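PDB 4KSA: malonyl-CoA decarboxylase from Rhodopseudomonas palustris, which probably decarboxylates malonyl-CoA to acetyl-CoA and carbon dioxide. Local coordinates for residues E194-I199 with V264-S269; L236-P241 with D259-V264; A242-L247 with L396-P401. All coordinates share one frame; numbering follows the deposited sequence.

Interaction 1 (E194-I199 with V264-S269); sequences EQVHTI and VFYSIS
Tyr266 holds its CG between the backbone N and the carbonyl carbon (chi1 68°), and His197 turns its own CG anti to the carbonyl carbon (chi1 -56°), which brings the end of the phenol to the edge of the imidazole. The contact hangs the irregular loop between helices 184-193 and 202-209 onto strand 262-270 of the mixed sheet, in a domain assigned to the acetyltransferase clan. His197 NE2 and Tyr266 OH form a hydrogen bond in which either could donate; its modelled length, 2.5 Å, is very short and should not be read closely. The OH lies near the imidazole plane, and the two ring planes stand at 86° to each other. Val196 comes to the edge of the phenol, its CG2 3.4 Å from Tyr266 CE1. A phenylalanine in place of Tyr266 would probably leave His197 NE2 without its hydroxyl mate and the imidazole freer to turn. Further along, Gln195 gives the strand its aliphatic part, while its NE2 is bonded back to Tyr193 O. Ser267 OG, hydrogen-bonded to Glu233 of the neighbouring strand, lies 3.7 Å from Gln195 CB, and Gln195 CG approaches Ser269 OG at 3.3 Å.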
loop_
_atom_site.group_PDB
_atom_site.type_symbol
_atom_site.label_atom_id
_atom_site.label_comp_id
_atom_site.label_asym_id
_atom_site.label_seq_id
_atom_site.Cartn_x
_atom_site.Cartn_y
_atom_site.Cartn_z
ATOM N N GLU A 194 16.553 -13.403 -18.811
ATOM C CA GLU A 194 17.737 -12.576 -19.036
ATOM C C GLU A 194 18.306 -12.803 -20.436
ATOM O O GLU A 194 18.556 -13.948 -20.830
ATOM C CB GLU A 194 18.812 -12.874 -17.979
ATOM C CG GLU A 194 20.123 -12.096 -18.175
ATOM C CD GLU A 194 19.954 -10.582 -18.075
ATOM O OE1 GLU A 194 20.822 -9.850 -18.597
ATOM O OE2 GLU A 194 18.963 -10.124 -17.465
ATOM N N GLN A 195 18.510 -11.705 -21.168
ATOM C CA GLN A 195 19.040 -11.744 -22.538
ATOM C C GLN A 195 20.565 -11.649 -22.620
ATOM O O GLN A 195 21.255 -12.658 -22.764
ATOM C CB GLN A 195 18.417 -10.618 -23.367
ATOM C CG GLN A 195 16.906 -10.710 -23.474
ATOM C CD GLN A 195 16.440 -12.084 -23.935
ATOM O OE1 GLN A 195 16.821 -12.556 -25.009
ATOM N NE2 GLN A 195 15.612 -12.731 -23.121
ATOM N N VAL A 196 21.084 -10.429 -22.544
ATOM C CA VAL A 196 22.526 -10.215 -22.593
ATOM C C VAL A 196 23.260 -11.044 -21.535
ATOM O O VAL A 196 23.660 -12.180 -21.793
ATOM C CB VAL A 196 22.877 -8.723 -22.385
ATOM C CG1 VAL A 196 22.886 -7.988 -23.720
ATOM C CG2 VAL A 196 21.864 -8.090 -21.445
ATOM N N HIS A 197 23.422 -10.469 -20.344
ATOM C CA HIS A 197 24.123 -11.121 -19.234
ATOM C C HIS A 197 23.839 -12.614 -19.074
ATOM O O HIS A 197 22.780 -13.106 -19.470
ATOM C CB HIS A 197 23.791 -10.403 -17.924
ATOM C CG HIS A 197 24.097 -8.940 -17.948
ATOM N ND1 HIS A 197 25.376 -8.450 -18.095
ATOM C CD2 HIS A 197 23.287 -7.859 -17.862
ATOM C CE1 HIS A 197 25.342 -7.130 -18.100
ATOM N NE2 HIS A 197 24.086 -6.746 -17.961
ATOM N N THR A 198 24.804 -13.325 -18.491
ATOM C CA THR A 198 24.688 -14.764 -18.247
ATOM C C THR A 198 24.332 -14.976 -16.781
ATOM O O THR A 198 24.998 -14.446 -15.892
ATOM C CB THR A 198 26.023 -15.506 -18.537
ATOM O OG1 THR A 198 26.421 -15.281 -19.898
ATOM C CG2 THR A 198 25.863 -17.005 -18.300
ATOM N N ILE A 199 23.285 -15.752 -16.521
ATOM C CA ILE A 199 22.880 -15.986 -15.143
ATOM C C ILE A 199 22.525 -17.444 -14.846
ATOM O O ILE A 199 21.767 -18.080 -15.587
ATOM C CB ILE A 199 21.697 -15.045 -14.758
ATOM C CG1 ILE A 199 22.142 -13.581 -14.897
ATOM C CG2 ILE A 199 21.249 -15.316 -13.329
ATOM C CD1 ILE A 199 21.048 -12.562 -14.667
ATOM N N VAL A 264 21.968 4.360 -21.190
ATOM C CA VAL A 264 21.960 3.597 -22.417
ATOM C C VAL A 264 21.225 2.231 -22.413
ATOM O O VAL A 264 21.631 1.248 -21.777
ATOM C CB VAL A 264 23.391 3.445 -22.958
ATOM C CG1 VAL A 264 24.316 2.988 -21.870
ATOM C CG2 VAL A 264 23.400 2.466 -24.120
ATOM N N PHE A 265 20.114 2.205 -23.138
ATOM C CA PHE A 265 19.300 1.016 -23.281
ATOM C C PHE A 265 20.116 0.068 -24.121
ATOM O O PHE A 265 20.545 0.428 -25.210
ATOM C CB PHE A 265 18.013 1.388 -24.002
ATOM C CG PHE A 265 17.209 2.395 -23.266
ATOM C CD1 PHE A 265 16.471 2.023 -22.153
ATOM C CD2 PHE A 265 17.273 3.735 -23.611
ATOM C CE1 PHE A 265 15.820 2.965 -21.388
ATOM C CE2 PHE A 265 16.620 4.694 -22.844
ATOM C CZ PHE A 265 15.894 4.307 -21.731
ATOM N N TYR A 266 20.350 -1.138 -23.636
ATOM C CA TYR A 266 21.143 -2.044 -24.433
ATOM C C TYR A 266 20.495 -3.400 -24.573
ATOM O O TYR A 266 21.068 -4.321 -25.160
ATOM C CB TYR A 266 22.562 -2.148 -23.854
ATOM C CG TYR A 266 22.662 -2.821 -22.523
ATOM C CD1 TYR A 266 22.799 -4.208 -22.436
ATOM C CD2 TYR A 266 22.629 -2.076 -21.340
ATOM C CE1 TYR A 266 22.909 -4.846 -21.197
ATOM C CE2 TYR A 266 22.733 -2.706 -20.091
ATOM C CZ TYR A 266 22.875 -4.090 -20.032
ATOM O OH TYR A 266 22.986 -4.714 -18.818
ATOM N N SER A 267 19.282 -3.505 -24.035
ATOM C CA SER A 267 18.496 -4.740 -24.097
ATOM C C SER A 267 17.028 -4.481 -23.833
ATOM O O SER A 267 16.677 -3.931 -22.797
ATOM C CB SER A 267 18.988 -5.752 -23.073
ATOM O OG SER A 267 18.274 -6.964 -23.219
ATOM N N ILE A 268 16.175 -4.861 -24.773
ATOM C CA ILE A 268 14.734 -4.689 -24.605
ATOM C C ILE A 268 14.099 -5.985 -25.053
ATOM O O ILE A 268 14.273 -6.368 -26.202
ATOM C CB ILE A 268 14.185 -3.564 -25.465
ATOM C CG1 ILE A 268 14.804 -2.246 -25.033
ATOM C CG2 ILE A 268 12.679 -3.493 -25.306
ATOM C CD1 ILE A 268 14.150 -1.070 -25.663
ATOM N N SER A 269 13.372 -6.663 -24.167
ATOM C CA SER A 269 12.780 -7.947 -24.539
ATOM C C SER A 269 11.338 -8.201 -24.153
ATOM O O SER A 269 10.895 -7.782 -23.088
ATOM C CB SER A 269 13.643 -9.089 -24.003
ATOM O OG SER A 269 14.412 -8.672 -22.897
#

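Interaction 2 (L236-P241 with D259-V264); sequences LTKDSP and DATTAV
Backbone hydrogen bonds centred on Thr237 tie the end of strand 230-237 to the start of strand 262-270. Thr237 N donates to Thr262 O at 2.8 Å, almost straight at 175°. In the other direction Thr237 O accepts twice, from Thr262 N at 2.6 Å and from Thr261 N at 2.7 Å, the two donors arriving from opposite faces of the carbonyl plane. Leu236 CA also makes a CA-H...O contact with Thr262 O.

With Thr261 and Thr262 both facing Thr237, this is a classic beta bulge, set where two neighbouring antiparallel strands of the mixed sheet meet their loops. Leu236 and Ala263 form the adjoining non-hydrogen-bonded pair.

Apolar packing flanks the bulge. On the face that carries Leu236, its CB rests 3.7 Å from Ala260 CB. On the face of Thr237 and Thr262, the Thr237 methyl is placed anti to the carbonyl carbon, and CG2 thereby lies 3.9 Å from Val264 CG1, the two side chains crossing at about a right angle. Pro241 CG meets the other branch of the same valine, CG2.

Among the threonine hydroxyls, that of Thr237 sits between its own backbone N and carbonyl carbon (chi1 71°), and OG1 comes within 3.3 Å of Thr262 CB. Thr262 OG1 has a weak bond to Thr301 on strand 301-304, the next strand across the sheet. Thr261 OG1 instead lies against the backbone of the other segment, 3.3 Å from Lys238 CA.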
loop_
_atom_site.group_PDB
_atom_site.type_symbol
_atom_site.label_atom_id
_atom_site.label_comp_id
_atom_site.label_asym_id
_atom_site.label_seq_id
_atom_site.Cartn_x
_atom_site.Cartn_y
_atom_site.Cartn_z
ATOM N N LEU A 236 24.287 2.899 -16.937
ATOM C CA LEU A 236 24.567 4.295 -16.605
ATOM C C LEU A 236 25.991 4.631 -17.042
ATOM O O LEU A 236 26.952 3.974 -16.622
ATOM C CB LEU A 236 24.420 4.532 -15.104
ATOM C CG LEU A 236 23.006 4.626 -14.526
ATOM C CD1 LEU A 236 21.988 4.753 -15.656
ATOM C CD2 LEU A 236 22.740 3.402 -13.647
ATOM N N THR A 237 26.128 5.652 -17.886
ATOM C CA THR A 237 27.447 6.019 -18.398
ATOM C C THR A 237 27.684 7.516 -18.621
ATOM O O THR A 237 26.823 8.361 -18.340
ATOM C CB THR A 237 27.720 5.328 -19.742
ATOM O OG1 THR A 237 26.889 5.922 -20.750
ATOM C CG2 THR A 237 27.421 3.829 -19.650
ATOM N N LYS A 238 28.867 7.828 -19.150
ATOM C CA LYS A 238 29.264 9.209 -19.435
ATOM C C LYS A 238 29.487 9.463 -20.935
ATOM O O LYS A 238 30.120 10.448 -21.318
ATOM C CB LYS A 238 30.533 9.552 -18.640
ATOM C CG LYS A 238 30.278 9.865 -17.167
ATOM C CD LYS A 238 31.569 9.954 -16.349
ATOM C CE LYS A 238 32.133 8.572 -16.045
ATOM N NZ LYS A 238 33.218 8.611 -15.023
ATOM N N ASP A 239 28.944 8.585 -21.779
ATOM C CA ASP A 239 29.091 8.701 -23.230
ATOM C C ASP A 239 28.217 7.655 -23.922
ATOM O O ASP A 239 28.073 6.542 -23.424
ATOM C CB ASP A 239 30.539 8.427 -23.613
ATOM C CG ASP A 239 30.938 6.988 -23.327
ATOM O OD1 ASP A 239 30.789 6.553 -22.162
ATOM O OD2 ASP A 239 31.389 6.289 -24.263
ATOM N N SER A 240 27.668 8.009 -25.077
ATOM C CA SER A 240 26.828 7.110 -25.865
ATOM C C SER A 240 27.696 6.131 -26.680
ATOM O O SER A 240 28.080 6.437 -27.800
ATOM C CB SER A 240 25.974 7.941 -26.821
ATOM O OG SER A 240 25.440 9.073 -26.154
ATOM N N PRO A 241 27.976 4.926 -26.149
ATOM C CA PRO A 241 28.807 3.935 -26.852
ATOM C C PRO A 241 28.475 3.528 -28.287
ATOM O O PRO A 241 27.410 3.827 -28.836
ATOM C CB PRO A 241 28.789 2.734 -25.908
ATOM C CG PRO A 241 27.445 2.839 -25.281
ATOM C CD PRO A 241 27.353 4.315 -24.962
ATOM N N ASP A 259 27.323 9.979 -10.876
ATOM C CA ASP A 259 28.361 10.494 -11.776
ATOM C C ASP A 259 27.969 10.382 -13.248
ATOM O O ASP A 259 28.409 11.170 -14.084
ATOM C CB ASP A 259 29.677 9.732 -11.568
ATOM C CG ASP A 259 30.357 10.075 -10.254
ATOM O OD1 ASP A 259 31.345 9.392 -9.903
ATOM O OD2 ASP A 259 29.914 11.029 -9.575
ATOM N N ALA A 260 27.147 9.391 -13.564
ATOM C CA ALA A 260 26.724 9.176 -14.939
ATOM C C ALA A 260 25.928 10.344 -15.506
ATOM O O ALA A 260 25.291 11.089 -14.766
ATOM C CB ALA A 260 25.909 7.878 -15.034
ATOM N N THR A 261 25.981 10.488 -16.827
ATOM C CA THR A 261 25.265 11.543 -17.537
ATOM C C THR A 261 24.398 10.944 -18.622
ATOM O O THR A 261 23.427 11.563 -19.077
ATOM C CB THR A 261 26.214 12.479 -18.251
ATOM O OG1 THR A 261 27.132 11.696 -19.028
ATOM C CG2 THR A 261 26.955 13.353 -17.252
ATOM N N THR A 262 24.776 9.743 -19.050
ATOM C CA THR A 262 24.060 9.036 -20.107
ATOM C C THR A 262 23.376 7.760 -19.631
ATOM O O THR A 262 23.907 6.999 -18.808
ATOM C CB THR A 262 25.008 8.626 -21.255
ATOM O OG1 THR A 262 25.991 9.644 -21.448
ATOM C CG2 THR A 262 24.236 8.454 -22.548
ATOM N N ALA A 263 22.188 7.539 -20.174
ATOM C CA ALA A 263 21.420 6.347 -19.880
ATOM C C ALA A 263 21.405 5.563 -21.190
ATOM O O ALA A 263 20.905 6.059 -22.206
ATOM C CB ALA A 263 20.003 6.724 -19.465
ATOM N N VAL A 264 21.968 4.360 -21.190
ATOM C CA VAL A 264 21.960 3.597 -22.417
ATOM C C VAL A 264 21.225 2.231 -22.413
ATOM O O VAL A 264 21.631 1.248 -21.777
ATOM C CB VAL A 264 23.391 3.445 -22.958
ATOM C CG1 VAL A 264 24.316 2.988 -21.870
ATOM C CG2 VAL A 264 23.400 2.466 -24.120
#

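Interaction 3 (A242-L247 with L396-P401); sequences AAIAPL and LGDRSP
Gly397 O is the polar atom on which the segment 242-247 converges. Ile244 N donates a weak, long hydrogen bond to it, 3.5 Å with an angle of 142° at the hydrogen, and Ala243 CA adds a CA-H...O contact at 3.3 Å. The methyl carbon of Ala243 and CD1 of Ile244 also lie against this oxygen, so one carbonyl is lined by an amide and several carbons. The backbones run close here: Ala242 O approaches Gly397 CA at 3.2 Å, and a beta carbon on Gly397 would probably come too near that carbonyl oxygen.

Next to the glycine, Ile244 and Asp398 meet through their side chains, which cross obliquely. The isoleucine tip is laid on the aspartate, with CD1 3.1 Å from Asp398 OD1 and 3.6 Å from Asp398 CB. Asp398 carries its CG anti to the backbone N (chi1 177°), and from that position OD1 accepts from Ser400 N at 3.3 Å, which makes an Asx turn. The amide meets OD1 from above the carboxylate plane. Ser400 is itself the N-cap of helix 401-407, its OG bonded to Gly403 N, so the turn that carries Asp398 leads directly into a capped helix start.

The contact joins the segment that leads into helix 244-248 to the loop that leaves strand 389-394, an edge strand of the sheet within this chain. Met411 of strand 411-416 touches both Ile244 and Asp398 and places the pair beside the sheet. Chemically, Ile244 brings only carbon to the carboxylate: one weak hydrogen bond, to Gly397 O, and carbon contacts join the two segments, while the Asp398 carboxylate finds a backbone partner, Ser400 N, within its own loop.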
loop_
_atom_site.group_PDB
_atom_site.type_symbol
_atom_site.label_atom_id
_atom_site.label_comp_id
_atom_site.label_asym_id
_atom_site.label_seq_id
_atom_site.Cartn_x
_atom_site.Cartn_y
_atom_site.Cartn_z
ATOM N N ALA A 242 29.423 2.823 -28.885
ATOM C CA ALA A 242 29.264 2.366 -30.246
ATOM C C ALA A 242 29.514 0.862 -30.307
ATOM O O ALA A 242 29.341 0.241 -31.353
ATOM C CB ALA A 242 30.229 3.112 -31.157
ATOM N N ALA A 243 29.915 0.275 -29.184
ATOM C CA ALA A 243 30.164 -1.161 -29.135
ATOM C C ALA A 243 29.726 -1.727 -27.783
ATOM O O ALA A 243 29.950 -1.103 -26.748
ATOM C CB ALA A 243 31.640 -1.449 -29.381
ATOM N N ILE A 244 29.099 -2.904 -27.803
ATOM C CA ILE A 244 28.614 -3.539 -26.578
ATOM C C ILE A 244 29.686 -4.192 -25.725
ATOM O O ILE A 244 29.639 -4.107 -24.498
ATOM C CB ILE A 244 27.519 -4.623 -26.856
ATOM C CG1 ILE A 244 27.702 -5.220 -28.252
ATOM C CG2 ILE A 244 26.129 -4.039 -26.654
ATOM C CD1 ILE A 244 28.915 -6.105 -28.396
ATOM N N ALA A 245 30.646 -4.848 -26.370
ATOM C CA ALA A 245 31.714 -5.535 -25.650
ATOM C C ALA A 245 32.091 -4.840 -24.342
ATOM O O ALA A 245 32.045 -5.455 -23.275
ATOM C CB ALA A 245 32.934 -5.675 -26.537
ATOM N N PRO A 246 32.462 -3.548 -24.401
ATOM C CA PRO A 246 32.827 -2.856 -23.159
ATOM C C PRO A 246 31.726 -2.874 -22.082
ATOM O O PRO A 246 31.956 -3.364 -20.972
ATOM C CB PRO A 246 33.193 -1.445 -23.639
ATOM C CG PRO A 246 32.430 -1.290 -24.911
ATOM C CD PRO A 246 32.569 -2.642 -25.558
ATOM N N LEU A 247 30.540 -2.358 -22.403
ATOM C CA LEU A 247 29.443 -2.349 -21.442
ATOM C C LEU A 247 29.316 -3.693 -20.740
ATOM O O LEU A 247 29.221 -3.766 -19.520
ATOM C CB LEU A 247 28.121 -2.048 -22.141
ATOM C CG LEU A 247 27.957 -0.687 -22.799
ATOM C CD1 LEU A 247 26.533 -0.532 -23.285
ATOM C CD2 LEU A 247 28.279 0.395 -21.795
ATOM N N LEU A 396 30.884 -2.412 -36.988
ATOM C CA LEU A 396 31.603 -3.330 -36.109
ATOM C C LEU A 396 31.405 -3.080 -34.615
ATOM O O LEU A 396 32.351 -3.135 -33.836
ATOM C CB LEU A 396 33.093 -3.311 -36.447
ATOM C CG LEU A 396 33.464 -4.100 -37.704
ATOM C CD1 LEU A 396 34.956 -3.996 -38.010
ATOM C CD2 LEU A 396 33.071 -5.546 -37.472
ATOM N N GLY A 397 30.168 -2.809 -34.217
ATOM C CA GLY A 397 29.889 -2.588 -32.813
ATOM C C GLY A 397 29.836 -3.914 -32.067
ATOM O O GLY A 397 30.195 -3.993 -30.890
ATOM N N ASP A 398 29.398 -4.965 -32.751
ATOM C CA ASP A 398 29.307 -6.277 -32.128
ATOM C C ASP A 398 29.917 -7.365 -33.007
ATOM O O ASP A 398 29.319 -7.793 -33.995
ATOM C CB ASP A 398 27.839 -6.600 -31.829
ATOM C CG ASP A 398 27.651 -7.986 -31.250
ATOM O OD1 ASP A 398 28.472 -8.386 -30.395
ATOM O OD2 ASP A 398 26.680 -8.668 -31.639
ATOM N N ARG A 399 31.113 -7.817 -32.655
ATOM C CA ARG A 399 31.740 -8.851 -33.460
ATOM C C ARG A 399 31.514 -10.237 -32.898
ATOM O O ARG A 399 32.195 -11.197 -33.274
ATOM C CB ARG A 399 33.238 -8.579 -33.639
ATOM C CG ARG A 399 34.029 -8.312 -32.378
ATOM C CD ARG A 399 35.428 -7.857 -32.769
ATOM N NE ARG A 399 35.359 -6.731 -33.699
ATOM C CZ ARG A 399 36.355 -6.344 -34.494
ATOM N NH1 ARG A 399 37.518 -6.994 -34.485
ATOM N NH2 ARG A 399 36.188 -5.302 -35.305
ATOM N N SER A 400 30.546 -10.339 -31.998
ATOM C CA SER A 400 30.206 -11.623 -31.412
ATOM C C SER A 400 29.740 -12.448 -32.594
ATOM O O SER A 400 29.112 -11.922 -33.512
ATOM C CB SER A 400 29.059 -11.468 -30.415
ATOM O OG SER A 400 27.888 -11.010 -31.075
ATOM N N PRO A 401 30.056 -13.745 -32.609
ATOM C CA PRO A 401 29.604 -14.543 -33.748
ATOM C C PRO A 401 28.131 -14.304 -34.102
ATOM O O PRO A 401 27.746 -14.390 -35.269
ATOM C CB PRO A 401 29.899 -15.977 -33.304
ATOM C CG PRO A 401 30.081 -15.870 -31.791
ATOM C CD PRO A 401 30.785 -14.571 -31.639
#

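All three contacts lie in the C-terminal family region and build on one mixed sheet. The segments of interactions 1 and 2 overlap at Val264 on strand 262-270, interaction 2 lying near its start and interaction 1 further along, with centres 16 Å apart. Interaction 3 follows from interaction 2 through the chain, since Pro241 runs straight into Ala242, and the two touch: Leu247 packs CD1 on Pro241 CG at 4.0 Å and CD2 on Thr237 CG2 at 4.1 Å. Interactions 1 and 3 come within about 4 Å at their nearest atoms without touching, their centres 13 Å apart. None of them involves the magnesium-binding His162, and all three lie away from that site.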